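PDB 4XGN: 3-hydroxyacyl-CoA dehydrogenase from Burkholderia thailandensis, which probably catalyses the NAD-dependent interconversion of 3-hydroxyacyl-CoA and 3-oxoacyl-CoA, as a tetrameric member of the short-chain dehydrogenase family. Local coordinates for residues A[15-20]-A[124-129]; A[41-46]-A[73-78]. One frame throughout, in Å; residues are numbered along the deposited sequence.

Overall arrangement
Both contacts lie in the Rossmann fold and pack a helix against the same face of its parallel sheet, their centres about 8 Å apart. Strands 15-19 and 39-44 are neighbours in that sheet, joined by probable hydrogen bonds from Ile18 N to Val41 O (2.8 Å) and from Val41 N to Phe16 O (2.9 Å). Contact 1 packs helix 109-135 against strand 15-19, and contact 2 packs helix 69-82 against strand 39-44. Both strands lead to NAD at their C-terminal ends: Gly20, just past strand 15-19, lies by the adenosine ribose, while Asp44 of contact 2 binds its two hydroxyls, and Gly20 C packs 3.1 Å from Asp44 OD2.

Contact 1 (A[15-20]-A[124-129]); sequences VFLITG and FNMIRV. With NAD (nicotinamide-adenine-dinucleotide), chain I.
In the Rossmann fold of this short-chain dehydrogenase, strand 15-19 leads into the glycine-rich turn that receives NAD, and here its buried face meets helix 109-135. Met126 carries the helix side of the contact. Its CG and CE both lie 3.8 Å from Thr19 CG2, the two side chains meeting tip to tip, while CE also comes within 3.9 Å of Leu17 CD2, the methionine crossing the leucine at about a right angle. Bends at chi2 (-57°) and chi3 (-55°) curl the methionine chain and turn CE back toward its own CB, so that CE as well as CG rests on the threonine methyl. Thr19 is divided between two tasks: chi1 of 77° sets CG2 beside the backbone N, facing the helix, and leaves OG1 to accept from the backbone N of Ala92. Ala72 of helix 69-82, together with Cys64 and Val66, packs around Met126. Beyond the strand, Gly20 turns with positive phi and its CA lies 3.5 Å from NAD O4B, the backbone itself passing close to the ribose.

On either side of Met126 in sequence, Asn125 and Arg128 pair: Arg128 grips Asn125 OD1 side-on with NE and NH2, each 2.9 Å away and both with the oxygen in the guanidinium plane. NE uses an in-plane lone pair. Asn125 ND2 donates to Val66 O, so the amide ties the arginine to the loop before helix 69-82; NH2 also forms a salt bridge with Glu69, and NH1 bonds to His107 O of the second subunit. Between strand and helix the touching atoms are all carbon and no hydrogen bond crosses, with the threonine hydroxyl satisfied by backbone and the buried arginine's charge probably balanced by Glu69.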
loop_
_atom_site.group_PDB
_atom_site.type_symbol
_atom_site.label_atom_id
_atom_site.label_comp_id
_atom_site.label_asym_id
_atom_site.label_seq_id
_atom_site.Cartn_x
_atom_site.Cartn_y
_atom_site.Cartn_z
ATOM N N VAL A 15 -6.101 2.195 33.301
ATOM C CA VAL A 15 -5.514 0.869 33.176
ATOM C C VAL A 15 -5.200 0.474 31.741
ATOM O O VAL A 15 -6.010 0.700 30.843
ATOM C CB VAL A 15 -6.407 -0.202 33.847
ATOM C CG1 VAL A 15 -5.846 -1.626 33.676
ATOM C CG2 VAL A 15 -6.543 0.116 35.325
ATOM N N PHE A 16 -4.029 -0.153 31.574
ATOM C CA PHE A 16 -3.535 -0.619 30.252
ATOM C C PHE A 16 -3.128 -2.053 30.350
ATOM O O PHE A 16 -2.297 -2.416 31.194
ATOM C CB PHE A 16 -2.351 0.228 29.795
ATOM C CG PHE A 16 -2.719 1.638 29.672
ATOM C CD1 PHE A 16 -2.725 2.447 30.797
ATOM C CD2 PHE A 16 -3.268 2.132 28.475
ATOM C CE1 PHE A 16 -3.169 3.750 30.731
ATOM C CE2 PHE A 16 -3.711 3.449 28.415
ATOM C CZ PHE A 16 -3.649 4.245 29.543
ATOM N N LEU A 17 -3.739 -2.857 29.476
ATOM C CA LEU A 17 -3.521 -4.309 29.401
ATOM C C LEU A 17 -2.529 -4.522 28.283
ATOM O O LEU A 17 -2.765 -4.038 27.156
ATOM C CB LEU A 17 -4.829 -5.045 29.143
ATOM C CG LEU A 17 -4.709 -6.562 28.861
ATOM C CD1 LEU A 17 -4.044 -7.311 30.000
ATOM C CD2 LEU A 17 -6.107 -7.113 28.615
ATOM N N ILE A 18 -1.413 -5.165 28.611
ATOM C CA ILE A 18 -0.308 -5.309 27.699
ATOM C C ILE A 18 0.013 -6.812 27.591
ATOM O O ILE A 18 0.535 -7.405 28.536
ATOM C CB ILE A 18 0.930 -4.559 28.148
ATOM C CG1 ILE A 18 0.626 -3.064 28.425
ATOM C CG2 ILE A 18 2.038 -4.678 27.115
ATOM C CD1 ILE A 18 1.771 -2.297 29.025
ATOM N N THR A 19 -0.191 -7.361 26.405
ATOM C CA THR A 19 0.156 -8.759 26.135
ATOM C C THR A 19 1.611 -8.808 25.714
ATOM O O THR A 19 2.125 -7.867 25.100
ATOM C CB THR A 19 -0.721 -9.458 25.111
ATOM O OG1 THR A 19 -0.352 -9.053 23.793
ATOM C CG2 THR A 19 -2.211 -9.266 25.410
ATOM N N GLY A 20 2.276 -9.925 26.008
ATOM C CA GLY A 20 3.719 -9.990 25.850
ATOM C C GLY A 20 4.446 -9.016 26.769
ATOM O O GLY A 20 5.593 -8.681 26.554
ATOM N N PHE A 124 -6.463 -11.116 17.818
ATOM C CA PHE A 124 -7.896 -10.921 17.705
ATOM C C PHE A 124 -8.661 -11.331 18.977
ATOM O O PHE A 124 -9.591 -10.634 19.379
ATOM C CB PHE A 124 -8.518 -11.650 16.507
ATOM C CG PHE A 124 -9.977 -11.326 16.338
ATOM C CD1 PHE A 124 -10.348 -10.089 15.831
ATOM C CD2 PHE A 124 -10.975 -12.197 16.780
ATOM C CE1 PHE A 124 -11.671 -9.743 15.713
ATOM C CE2 PHE A 124 -12.304 -11.875 16.644
ATOM C CZ PHE A 124 -12.666 -10.633 16.086
ATOM N N ASN A 125 -8.243 -12.418 19.599
ATOM C CA ASN A 125 -8.899 -12.914 20.801
ATOM C C ASN A 125 -8.844 -11.854 21.902
ATOM O O ASN A 125 -9.849 -11.575 22.584
ATOM C CB ASN A 125 -8.232 -14.216 21.261
ATOM C CG ASN A 125 -8.927 -14.877 22.418
ATOM O OD1 ASN A 125 -10.151 -14.850 22.539
ATOM N ND2 ASN A 125 -8.146 -15.473 23.295
ATOM N N MET A 126 -7.678 -11.231 22.040
ATOM C CA MET A 126 -7.519 -10.219 23.060
ATOM C C MET A 126 -8.347 -9.004 22.672
ATOM O O MET A 126 -9.002 -8.430 23.519
ATOM C CB MET A 126 -6.068 -9.840 23.209
ATOM C CG MET A 126 -5.207 -10.960 23.744
ATOM S SD MET A 126 -5.643 -11.700 25.336
ATOM C CE MET A 126 -5.706 -10.323 26.436
ATOM N N ILE A 127 -8.342 -8.617 21.400
ATOM C CA ILE A 127 -9.127 -7.446 20.973
ATOM C C ILE A 127 -10.616 -7.612 21.262
ATOM O O ILE A 127 -11.235 -6.711 21.806
ATOM C CB ILE A 127 -8.900 -7.143 19.467
ATOM C CG1 ILE A 127 -7.456 -6.626 19.218
ATOM C CG2 ILE A 127 -9.967 -6.208 18.891
ATOM C CD1 ILE A 127 -7.086 -6.494 17.759
ATOM N N ARG A 128 -11.184 -8.757 20.937
ATOM C CA ARG A 128 -12.619 -8.889 21.018
ATOM C C ARG A 128 -13.073 -8.830 22.483
ATOM O O ARG A 128 -14.107 -8.239 22.776
ATOM C CB ARG A 128 -13.057 -10.180 20.308
ATOM C CG ARG A 128 -12.733 -11.462 21.056
ATOM C CD ARG A 128 -12.827 -12.745 20.237
ATOM N NE ARG A 128 -12.512 -13.792 21.200
ATOM C CZ ARG A 128 -13.399 -14.372 22.018
ATOM N NH1 ARG A 128 -14.708 -14.233 21.851
ATOM N NH2 ARG A 128 -12.956 -15.142 23.005
ATOM N N VAL A 129 -12.277 -9.414 23.381
ATOM C CA VAL A 129 -12.626 -9.460 24.775
ATOM C C VAL A 129 -12.406 -8.092 25.440
ATOM O O VAL A 129 -13.281 -7.573 26.200
ATOM C CB VAL A 129 -11.887 -10.610 25.508
ATOM C CG1 VAL A 129 -12.267 -10.627 26.986
ATOM C CG2 VAL A 129 -12.237 -11.973 24.895
HETATM P PA NAD I . 9.892 -10.832 23.045
HETATM O O1A NAD I . 10.150 -12.256 22.703
HETATM O O2A NAD I . 10.927 -10.113 23.853
HETATM O O5B NAD I . 8.474 -10.665 23.775
HETATM C C5B NAD I . 7.341 -11.393 23.353
HETATM C C4B NAD I . 6.506 -11.774 24.587
HETATM O O4B NAD I . 5.491 -12.460 24.056
HETATM C C3B NAD I . 7.265 -12.762 25.510
HETATM O O3B NAD I . 7.421 -12.317 26.818
HETATM C C2B NAD I . 6.391 -14.013 25.312
HETATM O O2B NAD I . 6.523 -14.926 26.462
HETATM C C1B NAD I . 5.166 -13.574 25.031
HETATM N N9A NAD I . 4.372 -14.535 24.331
HETATM C C8A NAD I . 4.719 -15.377 23.306
HETATM N N7A NAD I . 3.654 -16.183 22.989
HETATM C C5A NAD I . 2.685 -15.793 23.805
HETATM C C6A NAD I . 1.391 -16.230 23.925
HETATM N N6A NAD I . 0.738 -17.293 23.233
HETATM N N1A NAD I . 0.594 -15.656 24.840
HETATM C C2A NAD I . 1.045 -14.650 25.650
HETATM N N3A NAD I . 2.326 -14.194 25.523
HETATM C C4A NAD I . 3.114 -14.803 24.611
HETATM O O3 NAD I . 9.800 -10.186 21.577
HETATM P PN NAD I . 9.397 -8.642 21.248
HETATM O O1N NAD I . 10.473 -8.139 20.343
HETATM O O2N NAD I . 9.128 -7.764 22.460
HETATM O O5D NAD I . 8.036 -8.821 20.389
HETATM C C5D NAD I . 6.875 -8.027 20.623
HETATM C C4D NAD I . 6.016 -7.906 19.423
HETATM O O4D NAD I . 6.737 -7.169 18.526
HETATM C C3D NAD I . 5.741 -9.272 18.745
HETATM O O3D NAD I . 4.484 -9.330 18.226
HETATM C C2D NAD I . 6.832 -9.241 17.638
HETATM O O2D NAD I . 6.514 -10.219 16.545
HETATM C C1D NAD I . 6.810 -7.996 17.213
HETATM N N1N NAD I . 7.968 -7.468 16.500
HETATM C C2N NAD I . 9.247 -7.500 17.005
HETATM C C3N NAD I . 10.330 -6.989 16.301
HETATM C C7N NAD I . 11.743 -7.050 16.796
HETATM O O7N NAD I . 12.645 -6.804 16.030
HETATM N N7N NAD I . 12.020 -7.353 18.155
HETATM C C4N NAD I . 10.083 -6.401 15.041
HETATM C C5N NAD I . 8.803 -6.335 14.552
HETATM C C6N NAD I . 7.751 -6.856 15.275
#

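Contact 2 (A[41-46]-A[73-78]); sequences VLADLN and QAAVAA. With NAD (nicotinamide-adenine-dinucleotide), chain I.
The second strand of the Rossmann fold, 39-44, ends in the acidic residue that holds the adenosine ribose of NAD, and its inner face packs on helix 69-82. The two run nearly antiparallel, at 170°, with short-segment axes 8.9 Å apart. Small side chains allow the approach: Ala43 CB meets Ala75 CB at 4.1 Å. Two residues earlier in the strand, Val41 faces the next helical turn. With CG1 anti to the backbone N (chi1 177°), CG1 lies 4.1 Å from Ala75 O and 4.3 Å from Ala78 CB, while CG2 rests on the backbone of Ala78. No hydrogen bond crosses.

At the strand end, Asp44 accepts both ribose hydroxyls, NAD O2B at OD1 (2.6 Å) and NAD O3B at OD2 (2.7 Å). Its carboxylate is steadied by Asn46 N, which reaches OD1 (2.9 Å) from the anti side, somewhat out of the carboxylate plane, in an Asx turn, and by Ala22 N at OD2. An aspartate taking both hydroxyls is characteristic of NAD-preferring short-chain dehydrogenases. Leu45 CD1 lies 3.5 Å from NAD C5A, against the adenine. Asn46 then N-caps helix 47-57 through OD1 to Ala49 N.

Around the contact, Leu17 of neighbouring strand 15-19 touches Val41, Ala43 and Ala75, Val62 of strand 60-63 packs on Val41 and Ala78, and Met126 of helix 109-135 reaches Ala75.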
loop_
_atom_site.group_PDB
_atom_site.type_symbol
_atom_site.label_atom_id
_atom_site.label_comp_id
_atom_site.label_asym_id
_atom_site.label_seq_id
_atom_site.Cartn_x
_atom_site.Cartn_y
_atom_site.Cartn_z
ATOM N N VAL A 41 -1.674 -4.060 33.528
ATOM C CA VAL A 41 -1.821 -5.482 33.639
ATOM C C VAL A 41 -0.979 -6.112 32.551
ATOM O O VAL A 41 -1.185 -5.790 31.357
ATOM C CB VAL A 41 -3.284 -5.924 33.438
ATOM C CG1 VAL A 41 -3.406 -7.465 33.485
ATOM C CG2 VAL A 41 -4.173 -5.255 34.494
ATOM N N LEU A 42 -0.057 -7.000 32.956
ATOM C CA LEU A 42 0.805 -7.712 32.042
ATOM C C LEU A 42 0.264 -9.084 31.852
ATOM O O LEU A 42 0.105 -9.830 32.807
ATOM C CB LEU A 42 2.242 -7.774 32.561
ATOM C CG LEU A 42 2.797 -6.459 33.103
ATOM C CD1 LEU A 42 4.227 -6.645 33.632
ATOM C CD2 LEU A 42 2.775 -5.432 32.011
ATOM N N ALA A 43 0.036 -9.441 30.584
ATOM C CA ALA A 43 -0.481 -10.758 30.188
ATOM C C ALA A 43 0.591 -11.486 29.360
ATOM O O ALA A 43 1.018 -10.999 28.331
ATOM C CB ALA A 43 -1.774 -10.573 29.413
ATOM N N ASP A 44 1.107 -12.606 29.847
ATOM C CA ASP A 44 2.202 -13.269 29.194
ATOM C C ASP A 44 2.234 -14.713 29.619
ATOM O O ASP A 44 1.664 -15.061 30.657
ATOM C CB ASP A 44 3.521 -12.571 29.606
ATOM C CG ASP A 44 4.663 -12.780 28.621
ATOM O OD1 ASP A 44 5.171 -13.922 28.483
ATOM O OD2 ASP A 44 5.096 -11.750 27.997
ATOM N N LEU A 45 2.951 -15.541 28.847
ATOM C CA LEU A 45 3.279 -16.896 29.297
ATOM C C LEU A 45 4.326 -16.961 30.426
ATOM O O LEU A 45 4.372 -17.952 31.203
ATOM C CB LEU A 45 3.782 -17.725 28.116
ATOM C CG LEU A 45 2.874 -17.775 26.897
ATOM C CD1 LEU A 45 3.618 -18.478 25.763
ATOM C CD2 LEU A 45 1.565 -18.485 27.248
ATOM N N ASN A 46 5.184 -15.932 30.505
ATOM C CA ASN A 46 6.373 -16.003 31.327
ATOM C C ASN A 46 5.984 -15.596 32.749
ATOM O O ASN A 46 5.899 -14.405 33.037
ATOM C CB ASN A 46 7.458 -15.072 30.805
ATOM C CG ASN A 46 8.782 -15.263 31.490
ATOM O OD1 ASN A 46 8.849 -15.648 32.652
ATOM N ND2 ASN A 46 9.861 -14.914 30.786
ATOM N N GLN A 73 -10.108 -13.694 28.897
ATOM C CA GLN A 73 -11.144 -13.261 29.850
ATOM C C GLN A 73 -10.557 -12.915 31.199
ATOM O O GLN A 73 -10.907 -11.892 31.784
ATOM C CB GLN A 73 -12.257 -14.306 29.978
ATOM C CG GLN A 73 -13.092 -14.447 28.708
ATOM C CD GLN A 73 -14.025 -15.648 28.709
ATOM O OE1 GLN A 73 -13.783 -16.683 29.367
ATOM N NE2 GLN A 73 -15.082 -15.542 27.935
ATOM N N ALA A 74 -9.644 -13.745 31.690
ATOM C CA ALA A 74 -8.989 -13.473 32.975
ATOM C C ALA A 74 -8.174 -12.200 32.944
ATOM O O ALA A 74 -8.261 -11.403 33.897
ATOM C CB ALA A 74 -8.114 -14.670 33.391
ATOM N N ALA A 75 -7.483 -11.950 31.821
ATOM C CA ALA A 75 -6.593 -10.812 31.732
ATOM C C ALA A 75 -7.437 -9.556 31.687
ATOM O O ALA A 75 -7.143 -8.593 32.397
ATOM C CB ALA A 75 -5.662 -10.896 30.518
ATOM N N VAL A 76 -8.514 -9.582 30.897
ATOM C CA VAL A 76 -9.425 -8.423 30.865
ATOM C C VAL A 76 -10.129 -8.185 32.203
ATOM O O VAL A 76 -10.304 -7.010 32.589
ATOM C CB VAL A 76 -10.403 -8.495 29.669
ATOM C CG1 VAL A 76 -11.436 -7.376 29.689
ATOM C CG2 VAL A 76 -9.599 -8.477 28.412
ATOM N N ALA A 77 -10.496 -9.249 32.898
ATOM C CA ALA A 77 -11.106 -9.135 34.220
ATOM C C ALA A 77 -10.194 -8.485 35.230
ATOM O O ALA A 77 -10.627 -7.616 36.012
ATOM C CB ALA A 77 -11.572 -10.479 34.721
ATOM N N ALA A 78 -8.935 -8.906 35.235
ATOM C CA ALA A 78 -7.943 -8.315 36.108
ATOM C C ALA A 78 -7.803 -6.819 35.840
ATOM O O ALA A 78 -7.751 -6.018 36.759
ATOM C CB ALA A 78 -6.611 -8.999 35.961
HETATM P PA NAD I . 9.892 -10.832 23.045
HETATM O O1A NAD I . 10.150 -12.256 22.703
HETATM O O2A NAD I . 10.927 -10.113 23.853
HETATM O O5B NAD I . 8.474 -10.665 23.775
HETATM C C5B NAD I . 7.341 -11.393 23.353
HETATM C C4B NAD I . 6.506 -11.774 24.587
HETATM O O4B NAD I . 5.491 -12.460 24.056
HETATM C C3B NAD I . 7.265 -12.762 25.510
HETATM O O3B NAD I . 7.421 -12.317 26.818
HETATM C C2B NAD I . 6.391 -14.013 25.312
HETATM O O2B NAD I . 6.523 -14.926 26.462
HETATM C C1B NAD I . 5.166 -13.574 25.031
HETATM N N9A NAD I . 4.372 -14.535 24.331
HETATM C C8A NAD I . 4.719 -15.377 23.306
HETATM N N7A NAD I . 3.654 -16.183 22.989
HETATM C C5A NAD I . 2.685 -15.793 23.805
HETATM C C6A NAD I . 1.391 -16.230 23.925
HETATM N N6A NAD I . 0.738 -17.293 23.233
HETATM N N1A NAD I . 0.594 -15.656 24.840
HETATM C C2A NAD I . 1.045 -14.650 25.650
HETATM N N3A NAD I . 2.326 -14.194 25.523
HETATM C C4A NAD I . 3.114 -14.803 24.611
HETATM O O3 NAD I . 9.800 -10.186 21.577
HETATM P PN NAD I . 9.397 -8.642 21.248
HETATM O O1N NAD I . 10.473 -8.139 20.343
HETATM O O2N NAD I . 9.128 -7.764 22.460
HETATM O O5D NAD I . 8.036 -8.821 20.389
HETATM C C5D NAD I . 6.875 -8.027 20.623
HETATM C C4D NAD I . 6.016 -7.906 19.423
HETATM O O4D NAD I . 6.737 -7.169 18.526
HETATM C C3D NAD I . 5.741 -9.272 18.745
HETATM O O3D NAD I . 4.484 -9.330 18.226
HETATM C C2D NAD I . 6.832 -9.241 17.638
HETATM O O2D NAD I . 6.514 -10.219 16.545
HETATM C C1D NAD I . 6.810 -7.996 17.213
HETATM N N1N NAD I . 7.968 -7.468 16.500
HETATM C C2N NAD I . 9.247 -7.500 17.005
HETATM C C3N NAD I . 10.330 -6.989 16.301
HETATM C C7N NAD I . 11.743 -7.050 16.796
HETATM O O7N NAD I . 12.645 -6.804 16.030
HETATM N N7N NAD I . 12.020 -7.353 18.155
HETATM C C4N NAD I . 10.083 -6.401 15.041
HETATM C C5N NAD I . 8.803 -6.335 14.552
HETATM C C6N NAD I . 7.751 -6.856 15.275
#